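Long-range contacts in conserved hypothetical secreted protein (Helicobacter pylori, PDB 4RNZ), which helps determine cell shape as a zinc-containing metallopeptidase of the M23B family, probably by cleaving peptidoglycan peptides: residues M119-K123 / Q167-F171; K136-T142 / T155-V161; E185-L191 / Y316-S322. One frame throughout, in Å; residues are numbered along the deposited sequence.

Contacts 1 and 2 are buried and share one antiparallel sheet, contact 2 within it and contact 1 on its face, while contact 3, only partly buried, lies where the chain passes between that sheet and the zinc-bearing sheet. Contact 2 pairs strands 136-146 and 153-163 through main-chain hydrogen bonds. Contact 1 sets the end of helix 112-121 on the adjoining strand 166-172, with a methyl over a ring and one hydroxyl bond. The two touch where Tyr168 N probably bonds to Val161 O and Ala159 N to Leu170 O. Contact 3 adds a salt bridge, an aromatic pair and a water to a few main-chain bonds between mostly irregular segments; it meets contact 1 where Val186 packs on Leu170.

Contact 1. Residues M119-K123 / Q167-F171; sequences MNAYK and QYYLF
Leu170 lays its CD2 methyl over one face of the Tyr122 ring, 3.8 Å from the ring centroid and 24° off the normal, a CH-pi contact. The methyl is not centred: it is displaced toward the rim on the hydroxyl side, where Tyr122 CE2 and CZ are each 3.5 Å away from Leu170 CD2. The two side chains approach from opposite directions, the leucine from the strand, the tyrosine from the end of the helix. Leu170 CG is wedged between its own backbone N and carbonyl carbon (chi1 59°), and this is the turn that carries CD2 to the ring. The same methyl touches Ala121, with Leu170 CD2 3.9 Å from Ala121 CB, and so fills the angle between the last helical turn and the aromatic ring.

Beyond the methyl, the tyrosine ends in a polar bond. Its OH donates to the main-chain O of Tyr168, and the 2.7 Å between Tyr122 OH and Tyr168 O makes this a short link. The carbonyl lies at the ring's edge, near its plane, whereas the hydroxyl is tilted 34° from the carbonyl plane. Methyl contact and hydrogen bond together restrain both the tilt of the ring and the position of its tip. Tyr168 adds a looser contact through CB, 4.5 Å from Tyr122 CE1.

Phe128 meets the Tyr122 ring with the two planes nearly parallel, and Val161 of the next strand also touches Tyr122. Tyr169 points from the strand the other way, onto Leu343 of helix 326-348. Tyr122 is the first residue past the helix to leave helical geometry; the arrangement is helix-on-sheet packing, with the C-terminal end of helix 112-121 held against one face of an antiparallel sheet.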
loop_
_atom_site.group_PDB
_atom_site.type_symbol
_atom_site.label_atom_id
_atom_site.label_comp_id
_atom_site.label_asym_id
_atom_site.label_seq_id
_atom_site.Cartn_x
_atom_site.Cartn_y
_atom_site.Cartn_z
ATOM N N MET A 119 11.199 -1.014 9.517
ATOM C CA MET A 119 11.782 0.240 9.963
ATOM C C MET A 119 10.648 1.241 10.181
ATOM O O MET A 119 10.578 1.904 11.211
ATOM C CB MET A 119 12.755 0.812 8.934
ATOM C CG MET A 119 13.964 -0.039 8.554
ATOM S SD MET A 119 14.953 -0.719 9.911
ATOM C CE MET A 119 14.094 -2.248 10.198
ATOM N N ASN A 120 9.739 1.310 9.217
ATOM C CA ASN A 120 8.619 2.229 9.291
ATOM C C ASN A 120 7.648 1.921 10.429
ATOM O O ASN A 120 7.166 2.833 11.081
ATOM C CB ASN A 120 7.895 2.315 7.932
ATOM C CG ASN A 120 8.623 3.206 6.944
ATOM O OD1 ASN A 120 9.136 4.263 7.311
ATOM N ND2 ASN A 120 8.651 2.801 5.665
ATOM N N ALA A 121 7.371 0.646 10.662
ATOM C CA ALA A 121 6.471 0.212 11.710
ATOM C C ALA A 121 7.007 0.568 13.088
ATOM O O ALA A 121 6.240 0.814 13.995
ATOM C CB ALA A 121 6.243 -1.289 11.637
ATOM N N TYR A 122 8.324 0.553 13.230
ATOM C CA TYR A 122 8.971 0.863 14.505
ATOM C C TYR A 122 9.624 2.253 14.496
ATOM O O TYR A 122 10.518 2.530 15.304
ATOM C CB TYR A 122 9.996 -0.229 14.822
ATOM C CG TYR A 122 9.373 -1.473 15.395
ATOM C CD1 TYR A 122 9.096 -1.572 16.758
ATOM C CD2 TYR A 122 9.043 -2.547 14.590
ATOM C CE1 TYR A 122 8.499 -2.696 17.298
ATOM C CE2 TYR A 122 8.468 -3.684 15.123
ATOM C CZ TYR A 122 8.189 -3.761 16.474
ATOM O OH TYR A 122 7.617 -4.898 17.006
ATOM N N LYS A 123 9.184 3.140 13.606
ATOM C CA LYS A 123 9.916 4.395 13.420
ATOM C C LYS A 123 10.012 5.258 14.686
ATOM O O LYS A 123 11.038 5.918 14.898
ATOM C CB LYS A 123 9.377 5.249 12.265
ATOM C CG LYS A 123 10.536 5.916 11.537
ATOM C CD LYS A 123 10.179 7.098 10.658
ATOM C CE LYS A 123 11.425 7.506 9.885
ATOM N NZ LYS A 123 11.241 8.714 9.038
ATOM N N GLN A 167 9.826 -7.428 25.392
ATOM C CA GLN A 167 9.386 -7.694 24.020
ATOM C C GLN A 167 8.295 -6.706 23.594
ATOM O O GLN A 167 7.352 -6.446 24.348
ATOM C CB GLN A 167 8.955 -9.155 23.900
ATOM C CG GLN A 167 10.047 -10.079 24.441
ATOM C CD GLN A 167 9.993 -11.498 23.913
ATOM O OE1 GLN A 167 8.922 -12.094 23.796
ATOM N NE2 GLN A 167 11.165 -12.060 23.609
ATOM N N TYR A 168 8.469 -6.143 22.391
ATOM C CA TYR A 168 7.653 -5.047 21.878
ATOM C C TYR A 168 6.986 -5.543 20.608
ATOM O O TYR A 168 7.628 -5.729 19.562
ATOM C CB TYR A 168 8.502 -3.801 21.628
ATOM C CG TYR A 168 9.151 -3.329 22.913
ATOM C CD1 TYR A 168 8.437 -2.561 23.837
ATOM C CD2 TYR A 168 10.457 -3.702 23.235
ATOM C CE1 TYR A 168 9.012 -2.157 25.032
ATOM C CE2 TYR A 168 11.045 -3.297 24.426
ATOM C CZ TYR A 168 10.319 -2.530 25.317
ATOM O OH TYR A 168 10.902 -2.139 26.493
ATOM N N TYR A 169 5.694 -5.787 20.741
ATOM C CA TYR A 169 4.899 -6.430 19.712
ATOM C C TYR A 169 4.096 -5.442 18.908
ATOM O O TYR A 169 3.609 -4.429 19.434
ATOM C CB TYR A 169 3.918 -7.373 20.359
ATOM C CG TYR A 169 4.527 -8.608 20.952
ATOM C CD1 TYR A 169 4.685 -9.747 20.189
ATOM C CD2 TYR A 169 4.906 -8.656 22.283
ATOM C CE1 TYR A 169 5.195 -10.907 20.727
ATOM C CE2 TYR A 169 5.428 -9.820 22.827
ATOM C CZ TYR A 169 5.571 -10.939 22.039
ATOM O OH TYR A 169 6.096 -12.110 22.541
ATOM N N LEU A 170 3.894 -5.766 17.639
ATOM C CA LEU A 170 2.824 -5.141 16.922
ATOM C C LEU A 170 2.148 -6.127 15.984
ATOM O O LEU A 170 2.743 -7.130 15.583
ATOM C CB LEU A 170 3.293 -3.895 16.197
ATOM C CG LEU A 170 4.393 -4.019 15.168
ATOM C CD1 LEU A 170 3.847 -4.376 13.787
ATOM C CD2 LEU A 170 5.104 -2.673 15.106
ATOM N N PHE A 171 0.896 -5.830 15.683
ATOM C CA PHE A 171 0.025 -6.737 14.964
ATOM C C PHE A 171 -0.766 -5.927 13.962
ATOM O O PHE A 171 -1.175 -4.806 14.265
ATOM C CB PHE A 171 -0.982 -7.371 15.911
ATOM C CG PHE A 171 -0.375 -8.134 17.043
ATOM C CD1 PHE A 171 -0.051 -7.498 18.232
ATOM C CD2 PHE A 171 -0.159 -9.500 16.936
ATOM C CE1 PHE A 171 0.508 -8.206 19.291
ATOM C CE2 PHE A 171 0.382 -10.212 17.995
ATOM C CZ PHE A 171 0.722 -9.565 19.166
#

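Contact 2. Residues K136-T142 / T155-V161; sequences KIAIVYT and TIKMAMV
Val140 O takes two main-chain donors, Lys157 N at 2.8 Å and Met158 N at 3.2 Å from Val140 O. Both donors lie in the carbonyl plane, the methionine N-H on a lone pair. Two residues thus face one, which defines a classic beta bulge, and the antiparallel register slips by one between Val140 and Tyr141.

Regular pairing continues on either side. Ala138 and Met160 form a hydrogen-bonded pair, with Ala138 N 2.8 Å from Met160 O; past the bulge Thr142 and Thr155 exchange bonds in the same way, Thr142 N lying 2.8 Å from Thr155 O.

Side chains alternate between the two faces of the sheet. On the face of Ile137 and Ile139, the Ile139 CG2 branch crosses Ile156 and touches its CG1 at 3.8 Å, while Ile137 and Val161 run side by side. On the other face the Met158 chain leaves with CG anti to the backbone N (chi1 179°) and bends only at its last torsion, which brings CE to 3.6 Å from Val140 CG2.

Farther out, Leu118 of helix 112-121 touches Ile139 and Ala159, and Leu114 of that helix rests on Tyr141. Phe363 touches Val140 and Met158 on the opposite face. Strand 87-96 bonds to the other edge of 136-146 and strand 166-172 to the other edge of 153-163, leaving this pair inside the sheet.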
loop_
_atom_site.group_PDB
_atom_site.type_symbol
_atom_site.label_atom_id
_atom_site.label_comp_id
_atom_site.label_asym_id
_atom_site.label_seq_id
_atom_site.Cartn_x
_atom_site.Cartn_y
_atom_site.Cartn_z
ATOM N N LYS A 136 16.575 -9.751 19.705
ATOM C CA LYS A 136 15.758 -10.535 18.781
ATOM C C LYS A 136 14.789 -9.671 17.954
ATOM O O LYS A 136 14.293 -8.629 18.414
ATOM C CB LYS A 136 14.996 -11.601 19.522
ATOM C CG LYS A 136 15.875 -12.484 20.389
ATOM C CD LYS A 136 15.028 -13.497 21.140
ATOM C CE LYS A 136 14.218 -12.881 22.286
ATOM N NZ LYS A 136 15.017 -12.613 23.524
ATOM N N ILE A 137 14.585 -10.100 16.708
ATOM C CA ILE A 137 13.545 -9.554 15.826
ATOM C C ILE A 137 12.801 -10.755 15.206
ATOM O O ILE A 137 13.442 -11.650 14.647
ATOM C CB ILE A 137 14.133 -8.682 14.699
ATOM C CG1 ILE A 137 14.923 -7.519 15.276
ATOM C CG2 ILE A 137 13.018 -8.151 13.769
ATOM C CD1 ILE A 137 15.637 -6.678 14.249
ATOM N N ALA A 138 11.474 -10.770 15.341
ATOM C CA ALA A 138 10.621 -11.728 14.702
ATOM C C ALA A 138 9.609 -10.995 13.815
ATOM O O ALA A 138 9.100 -9.936 14.194
ATOM C CB ALA A 138 9.883 -12.549 15.734
ATOM N N ILE A 139 9.351 -11.541 12.632
ATOM C CA ILE A 139 8.296 -11.017 11.753
ATOM C C ILE A 139 7.510 -12.183 11.187
ATOM O O ILE A 139 8.092 -13.080 10.573
ATOM C CB ILE A 139 8.861 -10.204 10.570
ATOM C CG1 ILE A 139 9.997 -9.291 11.035
ATOM C CG2 ILE A 139 7.739 -9.421 9.861
ATOM C CD1 ILE A 139 10.589 -8.417 9.963
ATOM N N VAL A 140 6.196 -12.174 11.389
ATOM C CA VAL A 140 5.325 -13.069 10.670
ATOM C C VAL A 140 4.704 -12.250 9.545
ATOM O O VAL A 140 4.049 -11.235 9.794
ATOM C CB VAL A 140 4.186 -13.611 11.514
ATOM C CG1 VAL A 140 3.309 -14.524 10.662
ATOM C CG2 VAL A 140 4.716 -14.354 12.737
ATOM N N TYR A 141 4.916 -12.682 8.304
ATOM C CA TYR A 141 4.428 -11.889 7.173
ATOM C C TYR A 141 3.931 -12.756 6.051
ATOM O O TYR A 141 4.388 -13.895 5.873
ATOM C CB TYR A 141 5.517 -10.987 6.636
ATOM C CG TYR A 141 6.708 -11.683 6.053
ATOM C CD1 TYR A 141 7.721 -12.160 6.865
ATOM C CD2 TYR A 141 6.827 -11.879 4.689
ATOM C CE1 TYR A 141 8.833 -12.771 6.334
ATOM C CE2 TYR A 141 7.931 -12.504 4.148
ATOM C CZ TYR A 141 8.933 -12.950 4.982
ATOM O OH TYR A 141 10.048 -13.566 4.472
ATOM N N THR A 142 3.028 -12.182 5.271
ATOM C CA THR A 142 2.519 -12.835 4.079
ATOM C C THR A 142 2.967 -12.098 2.844
ATOM O O THR A 142 3.320 -10.912 2.887
ATOM C CB THR A 142 0.997 -12.925 4.065
ATOM O OG1 THR A 142 0.415 -11.619 3.980
ATOM C CG2 THR A 142 0.479 -13.634 5.295
ATOM N N THR A 155 2.920 -8.167 3.621
ATOM C CA THR A 155 2.098 -7.673 4.677
ATOM C C THR A 155 2.609 -8.268 5.991
ATOM O O THR A 155 2.683 -9.514 6.131
ATOM C CB THR A 155 0.622 -8.050 4.433
ATOM O OG1 THR A 155 0.192 -7.472 3.199
ATOM C CG2 THR A 155 -0.271 -7.536 5.528
ATOM N N ILE A 156 2.966 -7.396 6.943
ATOM C CA ILE A 156 3.358 -7.848 8.277
ATOM C C ILE A 156 2.139 -8.138 9.113
ATOM O O ILE A 156 1.320 -7.254 9.332
ATOM C CB ILE A 156 4.216 -6.787 8.992
ATOM C CG1 ILE A 156 5.564 -6.671 8.280
ATOM C CG2 ILE A 156 4.373 -7.133 10.470
ATOM C CD1 ILE A 156 6.394 -5.486 8.740
ATOM N N LYS A 157 1.997 -9.380 9.562
ATOM C CA LYS A 157 0.889 -9.759 10.430
ATOM C C LYS A 157 1.226 -9.548 11.902
ATOM O O LYS A 157 0.379 -9.148 12.684
ATOM C CB LYS A 157 0.506 -11.233 10.220
ATOM C CG LYS A 157 0.220 -11.632 8.776
ATOM C CD LYS A 157 -0.716 -10.670 8.050
ATOM C CE LYS A 157 -2.070 -10.523 8.724
ATOM N NZ LYS A 157 -2.797 -11.817 8.856
ATOM N N MET A 158 2.464 -9.877 12.260
ATOM C CA MET A 158 2.986 -9.667 13.608
ATOM C C MET A 158 4.481 -9.372 13.542
ATOM O O MET A 158 5.224 -9.931 12.713
ATOM C CB MET A 158 2.758 -10.895 14.472
ATOM C CG MET A 158 3.309 -10.737 15.887
ATOM S SD MET A 158 3.171 -12.229 16.879
ATOM C CE MET A 158 4.426 -13.257 16.169
ATOM N N ALA A 159 4.928 -8.469 14.405
ATOM C CA ALA A 159 6.347 -8.297 14.609
ATOM C C ALA A 159 6.652 -8.160 16.088
ATOM O O ALA A 159 5.789 -7.805 16.878
ATOM C CB ALA A 159 6.874 -7.110 13.830
ATOM N N MET A 160 7.887 -8.481 16.438
ATOM C CA MET A 160 8.378 -8.398 17.816
ATOM C C MET A 160 9.865 -8.064 17.783
ATOM O O MET A 160 10.646 -8.635 16.994
ATOM C CB MET A 160 8.150 -9.710 18.570
ATOM C CG MET A 160 8.527 -9.657 20.052
ATOM S SD MET A 160 10.284 -9.898 20.370
ATOM C CE MET A 160 10.377 -11.675 20.202
ATOM N N VAL A 161 10.249 -7.089 18.598
ATOM C CA VAL A 161 11.660 -6.826 18.854
ATOM C C VAL A 161 11.838 -6.886 20.381
ATOM O O VAL A 161 10.941 -6.487 21.130
ATOM C CB VAL A 161 12.154 -5.505 18.243
ATOM C CG1 VAL A 161 11.763 -5.403 16.772
ATOM C CG2 VAL A 161 11.632 -4.309 19.024
#

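Contact 3. Residues E185-L191 / Y316-S322; sequences EVAGFLL and YIRTAKS
Glu185 and Arg318 join in a salt bridge between two mostly irregular segments, where the chain passes twice between two sheets: residues 185-191 leave the sheet that holds strand 166-172 and head for the zinc-bearing sheet, while 316-322 run back from there toward helix 326-348. Glu185 starts at the main chain, where its N donates to Ser322 O at 2.9 Å, and Glu185 CB packs against that carbonyl. CG stands opposite the backbone N (chi1 -180°) and the chain stays extended, which drives the carboxylate straight at the arginine. Glu185 OE1 lies 2.6 Å from Arg318 NH1, over a face of the guanidinium, and also takes a weak bond from Ser322 N. Glu185 OE2 receives Arg318 NH2 at 2.9 Å from above the carboxylate plane, and His177 ND1 bonds to the same oxygen. Carboxylate and guanidinium planes are almost perpendicular, 87° apart, so this is not a coplanar bidentate pair.

The guanidinium has a second partner: Arg318 NH2 donates to Phe189 O at 2.9 Å, with NE adding a weak bond. Acceptors on Glu185 and Phe189 therefore limit its rotation, and Tyr316 CA sits over the centre of the face opposite Glu185 OE1.

The Phe189 and Tyr316 side chains lie alongside each other, Phe189 turning its edge toward the tyrosine face in an offset edge-to-face pair with planes at 70°. Leu191 crosses Tyr316 near its CB, with Leu191 CD1 3.6 Å from Tyr316 CB, and Leu191 N donates to Tyr316 O. Leu191 also reaches Leu262 and Val304, on two strands of the zinc-bearing sheet. Next to it a water bridges the two segments, donating to Leu191 O at 2.9 Å and to Arg318 O at 3.2 Å.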
loop_
_atom_site.group_PDB
_atom_site.type_symbol
_atom_site.label_atom_id
_atom_site.label_comp_id
_atom_site.label_asym_id
_atom_site.label_seq_id
_atom_site.Cartn_x
_atom_site.Cartn_y
_atom_site.Cartn_z
ATOM N N GLU A 185 -3.596 1.536 18.712
ATOM C CA GLU A 185 -2.855 1.727 17.465
ATOM C C GLU A 185 -1.415 2.153 17.693
ATOM O O GLU A 185 -1.114 2.916 18.610
ATOM C CB GLU A 185 -3.557 2.737 16.585
ATOM C CG GLU A 185 -2.856 3.000 15.254
ATOM C CD GLU A 185 -3.758 3.692 14.257
ATOM O OE1 GLU A 185 -4.848 4.152 14.640
ATOM O OE2 GLU A 185 -3.398 3.757 13.073
ATOM N N VAL A 186 -0.521 1.638 16.860
ATOM C CA VAL A 186 0.869 2.062 16.884
ATOM C C VAL A 186 1.301 2.379 15.474
ATOM O O VAL A 186 0.687 1.912 14.508
ATOM C CB VAL A 186 1.804 1.011 17.516
ATOM C CG1 VAL A 186 1.390 0.736 18.976
ATOM C CG2 VAL A 186 1.825 -0.272 16.687
ATOM N N ALA A 187 2.324 3.219 15.375
ATOM C CA ALA A 187 2.884 3.628 14.106
ATOM C C ALA A 187 1.826 4.292 13.215
ATOM O O ALA A 187 1.871 4.156 12.012
ATOM C CB ALA A 187 3.505 2.420 13.416
ATOM N N GLY A 188 0.866 4.989 13.827
ATOM C CA GLY A 188 -0.188 5.654 13.092
ATOM C C GLY A 188 0.265 6.972 12.472
ATOM O O GLY A 188 1.442 7.337 12.521
ATOM N N PHE A 189 -0.686 7.662 11.864
ATOM C CA PHE A 189 -0.481 8.972 11.274
ATOM C C PHE A 189 -1.726 9.750 11.629
ATOM O O PHE A 189 -2.806 9.196 11.626
ATOM C CB PHE A 189 -0.358 8.848 9.759
ATOM C CG PHE A 189 0.847 8.075 9.317
ATOM C CD1 PHE A 189 2.056 8.724 9.080
ATOM C CD2 PHE A 189 0.783 6.696 9.152
ATOM C CE1 PHE A 189 3.190 8.014 8.694
ATOM C CE2 PHE A 189 1.914 5.975 8.765
ATOM C CZ PHE A 189 3.114 6.637 8.532
ATOM N N LEU A 190 -1.585 11.012 11.997
ATOM C CA LEU A 190 -2.763 11.848 12.280
ATOM C C LEU A 190 -2.865 12.743 11.059
ATOM O O LEU A 190 -2.128 13.711 10.937
ATOM C CB LEU A 190 -2.577 12.672 13.564
ATOM C CG LEU A 190 -2.146 11.878 14.818
ATOM C CD1 LEU A 190 -1.496 12.753 15.896
ATOM C CD2 LEU A 190 -3.297 11.080 15.413
ATOM N N LEU A 191 -3.725 12.366 10.136
ATOM C CA LEU A 191 -3.950 13.146 8.939
ATOM C C LEU A 191 -5.045 14.177 9.175
ATOM O O LEU A 191 -5.926 13.975 9.995
ATOM C CB LEU A 191 -4.366 12.230 7.795
ATOM C CG LEU A 191 -3.362 11.181 7.349
ATOM C CD1 LEU A 191 -3.927 10.483 6.125
ATOM C CD2 LEU A 191 -2.024 11.833 7.056
ATOM N N TYR A 316 -7.585 7.502 8.964
ATOM C CA TYR A 316 -6.460 8.196 9.587
ATOM C C TYR A 316 -6.750 9.642 9.924
ATOM O O TYR A 316 -5.855 10.347 10.433
ATOM C CB TYR A 316 -5.276 8.236 8.639
ATOM C CG TYR A 316 -4.487 6.976 8.511
ATOM C CD1 TYR A 316 -3.543 6.615 9.486
ATOM C CD2 TYR A 316 -4.624 6.173 7.388
ATOM C CE1 TYR A 316 -2.785 5.463 9.350
ATOM C CE2 TYR A 316 -3.871 5.027 7.240
ATOM C CZ TYR A 316 -2.948 4.676 8.218
ATOM O OH TYR A 316 -2.208 3.525 8.048
ATOM N N ILE A 317 -7.937 10.129 9.574
ATOM C CA ILE A 317 -8.292 11.491 9.974
ATOM C C ILE A 317 -8.974 11.420 11.333
ATOM O O ILE A 317 -10.070 10.928 11.454
ATOM C CB ILE A 317 -9.153 12.180 8.918
ATOM C CG1 ILE A 317 -8.293 12.367 7.659
ATOM C CG2 ILE A 317 -9.652 13.524 9.433
ATOM C CD1 ILE A 317 -8.998 12.994 6.488
ATOM N N ARG A 318 -8.250 11.819 12.351
ATOM C CA ARG A 318 -8.644 11.663 13.735
ATOM C C ARG A 318 -7.702 12.525 14.525
ATOM O O ARG A 318 -6.694 12.926 14.010
ATOM C CB ARG A 318 -8.471 10.219 14.184
ATOM C CG ARG A 318 -7.019 9.769 14.335
ATOM C CD ARG A 318 -6.791 8.370 13.792
ATOM N NE ARG A 318 -5.398 8.083 13.440
ATOM C CZ ARG A 318 -4.984 6.880 13.055
ATOM N NH1 ARG A 318 -5.857 5.899 12.985
ATOM N NH2 ARG A 318 -3.707 6.645 12.760
ATOM N N THR A 319 -7.990 12.743 15.794
ATOM C CA THR A 319 -7.118 13.545 16.640
ATOM C C THR A 319 -6.317 12.716 17.605
ATOM O O THR A 319 -5.259 13.108 18.042
ATOM C CB THR A 319 -7.921 14.540 17.469
ATOM O OG1 THR A 319 -8.840 15.228 16.627
ATOM C CG2 THR A 319 -7.003 15.506 18.079
ATOM N N ALA A 320 -6.863 11.566 17.946
ATOM C CA ALA A 320 -6.181 10.620 18.786
ATOM C C ALA A 320 -5.945 9.329 18.066
ATOM O O ALA A 320 -6.579 9.033 17.096
ATOM C CB ALA A 320 -7.004 10.338 20.016
ATOM N N LYS A 321 -5.020 8.571 18.619
ATOM C CA LYS A 321 -4.794 7.156 18.366
ATOM C C LYS A 321 -6.070 6.296 18.476
ATOM O O LYS A 321 -6.849 6.424 19.391
ATOM C CB LYS A 321 -3.794 6.657 19.400
ATOM C CG LYS A 321 -2.342 6.865 19.045
ATOM C CD LYS A 321 -1.419 6.717 20.256
ATOM C CE LYS A 321 -0.531 7.943 20.454
ATOM N NZ LYS A 321 0.869 7.798 19.976
ATOM N N SER A 322 -6.243 5.391 17.538
ATOM C CA SER A 322 -7.345 4.492 17.552
ATOM C C SER A 322 -7.106 3.336 18.521
ATOM O O SER A 322 -6.009 3.088 18.962
ATOM C CB SER A 322 -7.595 4.035 16.124
ATOM O OG SER A 322 -8.634 3.101 15.978
HETATM O O HOH W 1 -7.500 15.262 12.010
#